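Local coordinates for protein alpha,alpha-trehalose-phosphate synthase (UDP-forming) (Burkholderia multivorans, PDB 5UOF) that belongs to glycosyltransferase family 20, an enzyme family whose members have the GT-B fold of two Rossmann-like domains, at residues A128-R131 with P132-I136; F146-A149 with L150-G154; H179-L182 with V183-M186; N448-S451 with V452-D455. All coordinates share one frame; numbering follows the deposited sequence. Where two conformers were deposited one is given.

All four contacts are local and follow one another along the chain, none nested in or crossing another. Interaction 1 rounds the turn between helix 109-127 and strand 135-139. Interaction 2 takes in the whole of helix 146-152 and its C-terminal end, and meets interaction 1 where I136 CD1 lies 4.1 Å from L150 CD1. Interaction 3, on helix 179-186, touches interaction 2 through H148 and F185, so these three form a continuous patch around the mixed sheet of the N-terminal domain. Interaction 4 comes far later, at the start of helix 450-472. Its nearest atoms are about 10 Å from interaction 1, and that long C-terminal helix returns to the same domain.

Interaction 1: residues A128-R131 with P132-I136; sequences ALLR and PDDLI. With EDO (1,2-ethanediol), chain M.
D134 reaches back across a tight turn to R131, and the two residues hold each other by two bonds. The type I turn runs from R131 to D134 through P132 and D133, with D134 N donating to R131 O at 3.1 Å. Going out along the D134 side chain, CB sits 3.4 Å from that same R131 O. CG leaves anti to the carbonyl carbon (chi1 -73°), which swings the carboxylate back over the R131 backbone. D134 OD1 then lies 3.7 Å from R131 CB. D134 OD2 accepts the N-H of R131 N at 2.7 Å in an almost straight bond (172°), the N-H arriving from above the carboxylate plane rather than within it. The same OD2 forms a salt bridge with R11, so two groups grip this buried oxygen. D134 OD2 also lies 3.7 Å from L130 CD2. Beyond it, L130 and I136 meet at about a right angle, their CD1 methyls 3.7 Å apart. The R131 side chain turns away from all this, extended, and its NE donates to O1 of an ethanediol at 3.1 Å. D133 OD2 is bonded to S10. The turn joins helix 109-127 to strand 135-139; I136 faces V15 of strand 12-16, and N157 ties R131 O and D134 O to the loop before strand 159-162.

Interaction 2: residues F146-A149 with L150-G154; sequences FAHA and LRELG. With EDO (1,2-ethanediol), chain I.
L150, R151 and E152 donate their backbone N-H groups to F146, A147 and H148 in regular i to i-4 helical bonds, before the ladder fades at L153 N, whose bond to A149 O is weak at 3.3 Å. On the buried side the F146 ring and L150 cross obliquely, with F146 CE2 3.6 Å from L150 CD1. F146 gets there by a first torsion that sets CG anti to the backbone N (chi1 -163°). With CG anti to the carbonyl carbon (chi1 -57°), R151 CG comes within 3.1 Å of A147 O; the chain then bends at its second torsion, and the guanidinium makes a salt bridge to D190 and bonds to the carbonyl oxygens of V155 and N157. This helix links strands 135-139 and 159-162 as the helix of a beta-alpha-beta unit, and it ends in a Schellman motif: G154 has positive phi (87°) and its N returns to R151 O. On the outer side H148 and E152 lie side by side, though E152 has a second conformer and this pairing is doubtful. The H148 ring edge is bonded through ND1 to O2 of an ethanediol at 2.9 Å, in the ring plane. That ring also meets the ring of F185.

Interaction 3: residues H179-L182 with V183-M186; sequences HDEL and VKFM
E181 and F185 stand one turn apart on helix 179-186, a short alpha helix packed against helices 109-127 and 197-209 in the N-terminal domain of the GT-B fold. The F185 ring leans back toward the turn before it, because its CG is anti to the carbonyl carbon (chi1 -66°). One face of the ring thus covers E181 O, which lies 3.2 Å above the plane and is offset toward the rim. That oxygen still accepts the N-H of F185 at 2.9 Å. Further out the E181 side chain takes over: with CG anti to the backbone N (chi1 -172°), E181 CG rests 3.4 Å from F185 CZ, and the extended chain beyond it carries the carboxylate alongside the ring, within 18° of parallel. Its OE2 is bonded to Y112 of helix 109-127, which helps to fix its rotation. L182 touches the same ring more loosely, its CD2 4.1 Å from F185 CD2, while the M186 chain bends at its last torsion and packs on F203 and F167. E181 OE1 and K184 NZ are too far apart for a salt bridge; one water spans them, donating to E181 OE1 at 2.6 Å and accepting from K184 NZ at 2.6 Å.

Interaction 4: residues N448-S451 with V452-D455; sequences NDLS and VWRD. With EDO (1,2-ethanediol), chain G; EDO (1,2-ethanediol), chain Q.
D449 OD1 is gripped by S451, which offers both its backbone N and, in one of two deposited conformers, its hydroxyl. The bond from S451 N to D449 OD1 is 2.9 Å and bent (130°), with S451 N approaching from above the carboxylate plane. The OG bond to OD1 is shorter and uses the syn lone pair, but it is less certain because of the second conformer. D449 reaches both groups with CG placed between its backbone N and carbonyl carbon (chi1 75°). An ethanediol, probably from the crystallisation liquor, accepts from D449 N and donates to D449 OD2. D449 O in turn takes the N-H of V452 at 2.8 Å. N448 OD1 comes across V452 at about a right angle, 3.4 Å from V452 CB, while its ND2 is bonded to E404. L450 and W453 lie alongside each other, L450 CD1 3.8 Å from W453 CE3, on the buried side. S451 CA sits over one face of the R454 guanidinium, 3.6 Å above its plane and offset toward the rim, and R454 NH2 is bonded to Y238. Farther along, D455 N donates to S451 O at 2.8 Å. W453 packs on W137 and F162, and R454 on A39 of helix 32-43. This is an N-cap, with D449 as the capping residue of helix 450-472, the long C-terminal helix that in GT-B enzymes crosses back onto the N-terminal domain.

Interaction 1: residues A128-R131 with P132-I136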
loop_
_atom_site.group_PDB
_atom_site.type_symbol
_atom_site.label_atom_id
_atom_site.label_comp_id
_atom_site.label_asym_id
_atom_site.label_seq_id
_atom_site.Cartn_x
_atom_site.Cartn_y
_atom_site.Cartn_z
ATOM N N ALA A 128 -28.642 -0.536 26.915
ATOM C CA ALA A 128 -29.842 -0.480 27.739
ATOM C C ALA A 128 -31.114 -0.538 26.906
ATOM O O ALA A 128 -32.176 -0.875 27.438
ATOM C CB ALA A 128 -29.835 0.789 28.591
ATOM N N LEU A 129 -31.035 -0.227 25.614
ATOM C CA LEU A 129 -32.210 -0.236 24.749
ATOM C C LEU A 129 -32.446 -1.579 24.070
ATOM O O LEU A 129 -33.468 -1.738 23.391
ATOM C CB LEU A 129 -32.081 0.842 23.670
ATOM C CG LEU A 129 -31.694 2.247 24.112
ATOM C CD1 LEU A 129 -31.423 3.122 22.900
ATOM C CD2 LEU A 129 -32.778 2.846 24.981
ATOM N N LEU A 130 -31.543 -2.543 24.244
ATOM C CA LEU A 130 -31.613 -3.801 23.516
ATOM C C LEU A 130 -32.594 -4.778 24.142
ATOM O O LEU A 130 -32.722 -4.862 25.367
ATOM C CB LEU A 130 -30.237 -4.457 23.460
ATOM C CG LEU A 130 -29.229 -3.705 22.600
ATOM C CD1 LEU A 130 -27.862 -4.365 22.656
ATOM C CD2 LEU A 130 -29.736 -3.629 21.151
ATOM N N ARG A 131 -33.261 -5.504 23.305
ATOM C CA ARG A 131 -33.975 -6.716 23.644
ATOM C C ARG A 131 -33.159 -7.920 23.195
ATOM O O ARG A 131 -32.363 -7.815 22.252
ATOM C CB ARG A 131 -35.358 -6.738 22.985
ATOM C CG ARG A 131 -36.172 -5.507 23.304
ATOM C CD ARG A 131 -37.525 -5.480 22.592
ATOM N NE ARG A 131 -38.217 -4.231 22.893
ATOM C CZ ARG A 131 -39.267 -3.764 22.230
ATOM N NH1 ARG A 131 -39.769 -4.440 21.204
ATOM N NH2 ARG A 131 -39.814 -2.613 22.600
ATOM N N PRO A 132 -33.342 -9.073 23.845
ATOM C CA PRO A 132 -32.421 -10.197 23.614
ATOM C C PRO A 132 -32.374 -10.695 22.177
ATOM O O PRO A 132 -31.346 -11.251 21.777
ATOM C CB PRO A 132 -32.956 -11.286 24.555
ATOM C CG PRO A 132 -33.804 -10.576 25.540
ATOM C CD PRO A 132 -34.384 -9.410 24.834
ATOM N N ASP A 133 -33.443 -10.534 21.393
ATOM C CA ASP A 133 -33.494 -11.048 20.028
ATOM C C ASP A 133 -33.199 -9.989 18.978
ATOM O O ASP A 133 -33.273 -10.290 17.780
ATOM C CB ASP A 133 -34.866 -11.668 19.739
ATOM C CG ASP A 133 -35.986 -10.645 19.793
ATOM O OD1 ASP A 133 -35.993 -9.819 20.730
ATOM O OD2 ASP A 133 -36.850 -10.656 18.891
ATOM N N ASP A 134 -32.882 -8.763 19.389
ATOM C CA ASP A 134 -32.588 -7.709 18.429
ATOM C C ASP A 134 -31.447 -8.121 17.509
ATOM O O ASP A 134 -30.462 -8.732 17.943
ATOM C CB ASP A 134 -32.217 -6.411 19.145
ATOM C CG ASP A 134 -33.409 -5.727 19.797
ATOM O OD1 ASP A 134 -34.566 -6.045 19.438
ATOM O OD2 ASP A 134 -33.169 -4.854 20.660
ATOM N N LEU A 135 -31.584 -7.782 16.233
ATOM C CA LEU A 135 -30.499 -7.914 15.265
ATOM C C LEU A 135 -29.813 -6.560 15.117
ATOM O O LEU A 135 -30.468 -5.565 14.785
ATOM C CB LEU A 135 -31.045 -8.398 13.923
ATOM C CG LEU A 135 -31.962 -9.618 13.993
ATOM C CD1 LEU A 135 -32.619 -9.882 12.641
ATOM C CD2 LEU A 135 -31.203 -10.847 14.462
ATOM N N ILE A 136 -28.500 -6.518 15.343
ATOM C CA ILE A 136 -27.750 -5.266 15.379
ATOM C C ILE A 136 -26.867 -5.188 14.143
ATOM O O ILE A 136 -26.112 -6.125 13.859
ATOM C CB ILE A 136 -26.911 -5.155 16.662
ATOM C CG1 ILE A 136 -27.817 -5.401 17.882
ATOM C CG2 ILE A 136 -26.251 -3.791 16.753
ATOM C CD1 ILE A 136 -27.066 -5.361 19.200
HETATM C C1 EDO M . -36.004 -2.454 25.602
HETATM O O1 EDO M . -37.405 -2.686 25.402
HETATM C C2 EDO M . -35.788 -1.492 26.770
HETATM O O2 EDO M . -36.269 -0.184 26.428
#

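Interaction 2: residues F146-A149 with L150-G154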
loop_
_atom_site.group_PDB
_atom_site.type_symbol
_atom_site.label_atom_id
_atom_site.label_comp_id
_atom_site.label_asym_id
_atom_site.label_seq_id
_atom_site.Cartn_x
_atom_site.Cartn_y
_atom_site.Cartn_z
ATOM N N PHE A 146 -17.289 -1.484 17.796
ATOM C CA PHE A 146 -18.565 -1.369 18.504
ATOM C C PHE A 146 -19.050 -2.722 19.029
ATOM O O PHE A 146 -19.507 -2.817 20.176
ATOM C CB PHE A 146 -19.607 -0.733 17.582
ATOM C CG PHE A 146 -20.825 -0.205 18.306
ATOM C CD1 PHE A 146 -20.813 1.055 18.895
ATOM C CD2 PHE A 146 -21.989 -0.952 18.361
ATOM C CE1 PHE A 146 -21.939 1.550 19.542
ATOM C CE2 PHE A 146 -23.115 -0.463 19.000
ATOM C CZ PHE A 146 -23.090 0.789 19.589
ATOM N N ALA A 147 -18.991 -3.777 18.202
ATOM C CA ALA A 147 -19.412 -5.099 18.669
ATOM C C ALA A 147 -18.572 -5.574 19.840
ATOM O O ALA A 147 -19.104 -6.154 20.790
ATOM C CB ALA A 147 -19.336 -6.133 17.553
ATOM N N HIS A 148 -17.257 -5.365 19.783
ATOM C CA HIS A 148 -16.410 -5.820 20.880
ATOM C C HIS A 148 -16.821 -5.149 22.185
ATOM O O HIS A 148 -16.897 -5.803 23.232
ATOM C CB HIS A 148 -14.937 -5.551 20.546
ATOM C CG HIS A 148 -13.993 -6.099 21.568
ATOM N ND1 HIS A 148 -13.523 -5.347 22.623
ATOM C CD2 HIS A 148 -13.476 -7.339 21.728
ATOM C CE1 HIS A 148 -12.732 -6.092 23.372
ATOM N NE2 HIS A 148 -12.690 -7.306 22.854
ATOM N N ALA A 149 -17.138 -3.856 22.129
ATOM C CA ALA A 149 -17.595 -3.152 23.322
ATOM C C ALA A 149 -18.924 -3.718 23.814
ATOM O O ALA A 149 -19.127 -3.881 25.023
ATOM C CB ALA A 149 -17.711 -1.658 23.029
ATOM N N LEU A 150 -19.832 -4.039 22.887
ATOM C CA LEU A 150 -21.096 -4.660 23.284
ATOM C C LEU A 150 -20.863 -6.028 23.924
ATOM O O LEU A 150 -21.501 -6.367 24.931
ATOM C CB LEU A 150 -22.027 -4.782 22.074
ATOM C CG LEU A 150 -22.665 -3.494 21.540
ATOM C CD1 LEU A 150 -23.440 -3.766 20.264
ATOM C CD2 LEU A 150 -23.585 -2.845 22.575
ATOM N N ARG A 151 -19.947 -6.828 23.360
ATOM C CA ARG A 151 -19.656 -8.134 23.947
ATOM C C ARG A 151 -19.154 -7.981 25.379
ATOM O O ARG A 151 -19.559 -8.737 26.268
ATOM C CB ARG A 151 -18.635 -8.903 23.112
ATOM C CG ARG A 151 -19.014 -9.133 21.656
ATOM C CD ARG A 151 -20.298 -9.949 21.507
ATOM N NE ARG A 151 -20.526 -10.213 20.085
ATOM C CZ ARG A 151 -21.690 -10.566 19.551
ATOM N NH1 ARG A 151 -22.773 -10.704 20.312
ATOM N NH2 ARG A 151 -21.769 -10.774 18.239
ATOM N N GLU A 152 -18.275 -6.996 25.617
ATOM C CA GLU A 152 -17.801 -6.717 26.971
ATOM C C GLU A 152 -18.938 -6.386 27.928
ATOM O O GLU A 152 -18.788 -6.562 29.147
ATOM C CB GLU A 152 -16.799 -5.563 26.952
ATOM C CG GLU A 152 -15.510 -5.877 26.198
ATOM C CD GLU A 152 -14.560 -6.723 27.016
ATOM O OE1 GLU A 152 -14.244 -6.328 28.160
ATOM O OE2 GLU A 152 -14.140 -7.791 26.524
ATOM N N LEU A 153 -20.068 -5.906 27.417
ATOM C CA LEU A 153 -21.224 -5.611 28.254
ATOM C C LEU A 153 -22.163 -6.802 28.399
ATOM O O LEU A 153 -23.226 -6.664 29.009
ATOM C CB LEU A 153 -21.994 -4.408 27.692
ATOM C CG LEU A 153 -21.191 -3.106 27.599
ATOM C CD1 LEU A 153 -21.984 -2.019 26.894
ATOM C CD2 LEU A 153 -20.757 -2.644 28.984
ATOM N N GLY A 154 -21.799 -7.960 27.858
ATOM C CA GLY A 154 -22.636 -9.136 27.933
ATOM C C GLY A 154 -23.669 -9.273 26.835
ATOM O O GLY A 154 -24.550 -10.132 26.949
HETATM C C1 EDO I . -14.174 -0.562 22.183
HETATM O O1 EDO I . -13.756 0.248 23.279
HETATM C C2 EDO I . -13.576 -1.951 22.323
HETATM O O2 EDO I . -14.231 -2.678 23.370
#

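Interaction 3: residues H179-L182 with V183-M186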
loop_
_atom_site.group_PDB
_atom_site.type_symbol
_atom_site.label_atom_id
_atom_site.label_comp_id
_atom_site.label_asym_id
_atom_site.label_seq_id
_atom_site.Cartn_x
_atom_site.Cartn_y
_atom_site.Cartn_z
ATOM N N HIS A 179 -3.209 -3.023 14.302
ATOM C CA HIS A 179 -3.936 -3.848 13.334
ATOM C C HIS A 179 -4.431 -5.153 13.950
ATOM O O HIS A 179 -5.551 -5.589 13.666
ATOM C CB HIS A 179 -3.045 -4.139 12.122
ATOM C CG HIS A 179 -1.719 -4.742 12.470
ATOM N ND1 HIS A 179 -1.519 -6.104 12.574
ATOM C CD2 HIS A 179 -0.520 -4.165 12.713
ATOM C CE1 HIS A 179 -0.254 -6.336 12.879
ATOM N NE2 HIS A 179 0.376 -5.177 12.959
ATOM N N ASP A 180 -3.610 -5.803 14.782
ATOM C CA ASP A 180 -4.044 -7.060 15.388
ATOM C C ASP A 180 -5.284 -6.860 16.252
ATOM O O ASP A 180 -6.218 -7.670 16.208
ATOM C CB ASP A 180 -2.922 -7.684 16.220
ATOM C CG ASP A 180 -3.367 -8.958 16.934
ATOM O OD1 ASP A 180 -3.471 -10.010 16.267
ATOM O OD2 ASP A 180 -3.632 -8.909 18.160
ATOM N N GLU A 181 -5.317 -5.782 17.037
ATOM C CA GLU A 181 -6.480 -5.531 17.886
ATOM C C GLU A 181 -7.708 -5.167 17.057
ATOM O O GLU A 181 -8.834 -5.549 17.407
ATOM C CB GLU A 181 -6.155 -4.428 18.889
ATOM C CG GLU A 181 -7.232 -4.219 19.944
ATOM C CD GLU A 181 -6.768 -3.335 21.082
ATOM O OE1 GLU A 181 -7.008 -3.696 22.256
ATOM O OE2 GLU A 181 -6.170 -2.279 20.805
ATOM N N LEU A 182 -7.516 -4.419 15.964
ATOM C CA LEU A 182 -8.645 -4.098 15.095
ATOM C C LEU A 182 -9.262 -5.360 14.517
ATOM O O LEU A 182 -10.493 -5.481 14.436
ATOM C CB LEU A 182 -8.213 -3.164 13.971
ATOM C CG LEU A 182 -7.776 -1.769 14.419
ATOM C CD1 LEU A 182 -7.324 -0.976 13.236
ATOM C CD2 LEU A 182 -8.905 -1.050 15.132
ATOM N N VAL A 183 -8.423 -6.309 14.095
ATOM C CA VAL A 183 -8.958 -7.540 13.526
ATOM C C VAL A 183 -9.664 -8.362 14.603
ATOM O O VAL A 183 -10.714 -8.966 14.346
ATOM C CB VAL A 183 -7.840 -8.323 12.812
ATOM C CG1 VAL A 183 -8.290 -9.734 12.507
ATOM C CG2 VAL A 183 -7.428 -7.598 11.517
ATOM N N LYS A 184 -9.133 -8.364 15.833
ATOM C CA LYS A 184 -9.872 -8.968 16.943
ATOM C C LYS A 184 -11.252 -8.331 17.105
ATOM O O LYS A 184 -12.251 -9.037 17.292
ATOM C CB LYS A 184 -9.078 -8.851 18.245
ATOM C CG LYS A 184 -9.802 -9.478 19.444
ATOM C CD LYS A 184 -9.005 -9.321 20.747
ATOM C CE LYS A 184 -8.879 -7.859 21.137
ATOM N NZ LYS A 184 -8.202 -7.672 22.451
ATOM N N PHE A 185 -11.328 -6.997 17.043
ATOM C CA PHE A 185 -12.624 -6.319 17.111
ATOM C C PHE A 185 -13.559 -6.801 16.012
ATOM O O PHE A 185 -14.758 -7.027 16.249
ATOM C CB PHE A 185 -12.439 -4.810 16.988
ATOM C CG PHE A 185 -11.697 -4.185 18.134
ATOM C CD1 PHE A 185 -11.633 -4.805 19.372
ATOM C CD2 PHE A 185 -11.091 -2.950 17.970
ATOM C CE1 PHE A 185 -10.956 -4.211 20.425
ATOM C CE2 PHE A 185 -10.409 -2.353 19.017
ATOM C CZ PHE A 185 -10.343 -2.982 20.244
ATOM N N MET A 186 -13.030 -6.963 14.803
ATOM C CA MET A 186 -13.852 -7.386 13.681
ATOM C C MET A 186 -14.369 -8.795 13.876
ATOM O O MET A 186 -15.453 -9.127 13.385
ATOM C CB MET A 186 -13.045 -7.269 12.392
ATOM C CG MET A 186 -12.733 -5.819 12.096
ATOM S SD MET A 186 -11.728 -5.529 10.647
ATOM C CE MET A 186 -12.863 -6.030 9.336
HETATM O O HOH W 1 -8.641 -5.343 23.499
#

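Interaction 4: residues N448-S451 with V452-D455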
loop_
_atom_site.group_PDB
_atom_site.type_symbol
_atom_site.label_atom_id
_atom_site.label_comp_id
_atom_site.label_asym_id
_atom_site.label_seq_id
_atom_site.Cartn_x
_atom_site.Cartn_y
_atom_site.Cartn_z
ATOM N N ASN A 448 -28.127 -6.435 -9.077
ATOM C CA ASN A 448 -27.613 -6.164 -7.739
ATOM C C ASN A 448 -28.063 -4.763 -7.331
ATOM O O ASN A 448 -27.256 -3.872 -7.062
ATOM C CB ASN A 448 -26.089 -6.287 -7.689
ATOM C CG ASN A 448 -25.543 -5.992 -6.319
ATOM O OD1 ASN A 448 -26.192 -6.306 -5.320
ATOM N ND2 ASN A 448 -24.375 -5.345 -6.251
ATOM N N ASP A 449 -29.378 -4.550 -7.301
ATOM C CA ASP A 449 -29.855 -3.245 -6.874
ATOM C C ASP A 449 -29.770 -3.144 -5.348
ATOM O O ASP A 449 -29.410 -4.098 -4.657
ATOM C CB ASP A 449 -31.260 -2.956 -7.437
ATOM C CG ASP A 449 -32.397 -3.718 -6.742
ATOM O OD1 ASP A 449 -32.248 -4.249 -5.633
ATOM O OD2 ASP A 449 -33.497 -3.766 -7.332
ATOM N N LEU A 450 -30.053 -1.948 -4.831
ATOM C CA LEU A 450 -29.800 -1.668 -3.419
ATOM C C LEU A 450 -30.529 -2.643 -2.495
ATOM O O LEU A 450 -30.068 -2.893 -1.370
ATOM C CB LEU A 450 -30.202 -0.226 -3.107
ATOM C CG LEU A 450 -29.991 0.306 -1.685
ATOM C CD1 LEU A 450 -28.545 0.069 -1.224
ATOM C CD2 LEU A 450 -30.296 1.803 -1.655
ATOM N N SER A 451 -31.660 -3.209 -2.942
ATOM C CA SER A 451 -32.369 -4.149 -2.084
ATOM C C SER A 451 -31.585 -5.438 -1.872
ATOM O O SER A 451 -31.800 -6.121 -0.865
ATOM C CB SER A 451 -33.752 -4.470 -2.663
ATOM O OG SER A 451 -33.655 -5.392 -3.731
ATOM N N VAL A 452 -30.670 -5.783 -2.785
ATOM C CA VAL A 452 -29.877 -6.996 -2.606
ATOM C C VAL A 452 -28.950 -6.850 -1.401
ATOM O O VAL A 452 -28.864 -7.749 -0.561
ATOM C CB VAL A 452 -29.103 -7.332 -3.894
ATOM C CG1 VAL A 452 -28.238 -8.582 -3.695
ATOM C CG2 VAL A 452 -30.097 -7.531 -5.052
ATOM N N TRP A 453 -28.263 -5.711 -1.291
ATOM C CA TRP A 453 -27.436 -5.437 -0.114
ATOM C C TRP A 453 -28.244 -5.570 1.165
ATOM O O TRP A 453 -27.876 -6.309 2.087
ATOM C CB TRP A 453 -26.848 -4.029 -0.235
ATOM C CG TRP A 453 -26.050 -3.521 0.929
ATOM C CD1 TRP A 453 -24.769 -3.866 1.266
ATOM C CD2 TRP A 453 -26.449 -2.506 1.861
ATOM N NE1 TRP A 453 -24.363 -3.155 2.375
ATOM C CE2 TRP A 453 -25.366 -2.296 2.741
ATOM C CE3 TRP A 453 -27.617 -1.753 2.035
ATOM C CZ2 TRP A 453 -25.420 -1.378 3.783
ATOM C CZ3 TRP A 453 -27.665 -0.838 3.064
ATOM C CH2 TRP A 453 -26.577 -0.661 3.932
ATOM N N ARG A 454 -29.363 -4.857 1.230
ATOM C CA ARG A 454 -30.182 -4.863 2.429
ATOM C C ARG A 454 -30.693 -6.266 2.743
ATOM O O ARG A 454 -30.544 -6.764 3.868
ATOM C CB ARG A 454 -31.342 -3.888 2.240
ATOM C CG ARG A 454 -32.438 -4.071 3.247
ATOM C CD ARG A 454 -33.499 -2.991 3.103
ATOM N NE ARG A 454 -34.311 -3.139 1.904
ATOM C CZ ARG A 454 -34.252 -2.325 0.855
ATOM N NH1 ARG A 454 -33.412 -1.297 0.842
ATOM N NH2 ARG A 454 -35.039 -2.544 -0.185
ATOM N N ASP A 455 -31.296 -6.921 1.751
ATOM C CA ASP A 455 -31.990 -8.181 1.997
ATOM C C ASP A 455 -31.021 -9.306 2.330
ATOM O O ASP A 455 -31.302 -10.123 3.218
ATOM C CB ASP A 455 -32.835 -8.563 0.784
ATOM C CG ASP A 455 -34.066 -7.693 0.633
ATOM O OD1 ASP A 455 -34.493 -7.070 1.631
ATOM O OD2 ASP A 455 -34.602 -7.637 -0.489
HETATM C C1 EDO G . -33.309 -7.621 -6.890
HETATM O O1 EDO G . -34.103 -6.452 -7.147
HETATM C C2 EDO G . -32.196 -7.739 -7.930
HETATM O O2 EDO G . -31.399 -6.543 -7.952
HETATM C C1 EDO Q . -35.820 -7.648 4.987
HETATM O O1 EDO Q . -35.174 -8.368 3.929
HETATM C C2 EDO Q . -35.503 -6.164 4.877
HETATM O O2 EDO Q . -36.448 -5.489 4.030
HETATM O O HOH W 2 -26.932 -3.812 -3.496
HETATM O O HOH W 3 -33.595 -8.211 -2.888
#